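Local coordinates for protein uncharacterized metal-dependent hydrolase (Pyrococcus furiosus, PDB 3ICJ) that probably hydrolyses carbon-nitrogen bonds other than peptide bonds, as a zinc-dependent member of the amidohydrolase family whose natural substrate is not established, at residues 306-311 with 348-353. Residues are numbered along the deposited sequence; the frame is centred on the assembly and turned at random. Where two conformers were deposited one is given.
Sequences RTALLS and HAIGDK. With ZN (zinc ion), chain C.
The carboxylate of D352 holds S311 chiefly by its backbone. D352 OD1 accepts the backbone N of S311 at 3.2 Å, with the N-H arriving on the syn side but 29° out of the carboxylate plane. In the S311 conformer described here, one of two, D352 OD2 also turns its syn lone pair to S311 OG, 2.6 Å away. With chi1 at 71°, the CG of D352 sits between its own N and carbonyl carbon, which brings the carboxylate to the loop. OD2 has a second partner in R378, a salt bridge that would probably limit the rotation of the carboxylate.

Backbone contacts gather on L309 O, which faces the first turn of helix 352-365. K353 N gives L309 O a weak bond (3.1 Å, 130° at the hydrogen). The CA of G351, the N-cap residue, lies close against L309 O in a CA-H...O contact of 3.2 Å.

Apolar packing flanks the polar pairs: A308 CB meets I350 CG2 at 3.6 Å. The extended K353 chain passes obliquely over L309, and K353 CD lies 3.9 Å from L309 CD2.

H348, near the end of strand 346-349, binds zinc through ND1 at 2.1 Å, while D300 accepts bonds from L309, I350 and G351. The chemistry thus ties the loop after strand 290-294 to the strand-helix junction that begins two residues beyond the zinc ligand H348, consistent with a backbone held in place near the binuclear site.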
# COMPACT_ATOMS: atom_id res chain seq x y z
N ARG A 306 -8.43 17.18 6.19
CA ARG A 306 -7.87 18.56 6.20
C ARG A 306 -6.58 18.66 7.04
O ARG A 306 -6.28 19.71 7.63
CB ARG A 306 -8.88 19.65 6.62
CG ARG A 306 -10.18 19.65 5.82
CD ARG A 306 -10.94 20.96 5.94
NE ARG A 306 -12.19 20.86 5.20
CZ ARG A 306 -13.31 20.31 5.66
NH1 ARG A 306 -13.35 19.85 6.91
NH2 ARG A 306 -14.38 20.23 4.89
N THR A 307 -5.83 17.56 7.09
CA THR A 307 -4.55 17.52 7.81
C THR A 307 -3.32 17.44 6.88
O THR A 307 -2.18 17.51 7.35
CB THR A 307 -4.52 16.39 8.86
OG1 THR A 307 -4.91 15.16 8.24
CG2 THR A 307 -5.48 16.69 10.05
N ALA A 308 -3.55 17.33 5.58
CA ALA A 308 -2.50 17.48 4.57
C ALA A 308 -2.05 18.93 4.61
O ALA A 308 -2.88 19.84 4.71
CB ALA A 308 -3.04 17.14 3.18
N LEU A 309 -0.73 19.15 4.55
CA LEU A 309 -0.16 20.49 4.80
C LEU A 309 -0.09 21.33 3.53
O LEU A 309 0.69 21.03 2.64
CB LEU A 309 1.24 20.38 5.43
CG LEU A 309 1.81 21.71 6.00
CD1 LEU A 309 1.10 22.13 7.31
CD2 LEU A 309 3.32 21.59 6.22
N LEU A 310 -0.89 22.40 3.48
CA LEU A 310 -1.04 23.25 2.30
C LEU A 310 -0.29 24.55 2.56
O LEU A 310 -0.10 24.92 3.73
CB LEU A 310 -2.53 23.58 2.04
CG LEU A 310 -3.55 22.45 1.82
CD1 LEU A 310 -4.94 23.05 1.48
CD2 LEU A 310 -3.08 21.53 0.71
N SER A 311 0.13 25.22 1.48
CA SER A 311 0.81 26.51 1.64
C SER A 311 -0.17 27.67 1.86
O SER A 311 0.21 28.71 2.39
CB SER A 311 1.83 26.79 0.52
OG SER A 311 1.29 26.69 -0.79
N HIS A 348 5.78 10.17 3.26
CA HIS A 348 4.38 10.54 2.93
C HIS A 348 4.25 12.08 2.87
O HIS A 348 4.51 12.77 3.85
CB HIS A 348 3.45 9.91 4.00
CG HIS A 348 2.08 10.51 4.11
ND1 HIS A 348 0.93 9.75 4.07
CD2 HIS A 348 1.66 11.78 4.36
CE1 HIS A 348 -0.13 10.52 4.26
NE2 HIS A 348 0.29 11.76 4.42
N ALA A 349 3.90 12.59 1.70
CA ALA A 349 3.62 14.02 1.52
C ALA A 349 2.43 14.19 0.58
O ALA A 349 2.51 13.85 -0.60
CB ALA A 349 4.82 14.75 0.99
N ILE A 350 1.35 14.74 1.11
CA ILE A 350 0.10 14.90 0.37
C ILE A 350 -0.13 16.34 -0.06
O ILE A 350 -0.32 16.62 -1.26
CB ILE A 350 -1.09 14.28 1.16
CG1 ILE A 350 -0.92 12.75 1.16
CG2 ILE A 350 -2.49 14.73 0.59
CD1 ILE A 350 -2.15 11.94 1.69
N GLY A 351 -0.07 17.26 0.90
CA GLY A 351 -0.26 18.68 0.61
C GLY A 351 0.93 19.27 -0.13
O GLY A 351 2.04 18.74 -0.04
N ASP A 352 0.71 20.35 -0.86
CA ASP A 352 1.80 20.97 -1.65
C ASP A 352 2.97 21.46 -0.80
O ASP A 352 4.13 21.39 -1.22
CB ASP A 352 1.28 22.06 -2.56
CG ASP A 352 0.85 23.30 -1.80
OD1 ASP A 352 -0.10 23.23 -0.99
OD2 ASP A 352 1.46 24.36 -2.02
N LYS A 353 2.67 21.92 0.41
CA LYS A 353 3.71 22.38 1.32
C LYS A 353 4.47 21.21 1.95
O LYS A 353 5.67 21.29 2.19
CB LYS A 353 3.15 23.31 2.39
CG LYS A 353 4.24 23.99 3.25
CD LYS A 353 3.67 24.90 4.28
CE LYS A 353 4.79 25.51 5.12
NZ LYS A 353 4.23 26.16 6.33
ZN ZN C . 0.50 7.75 3.51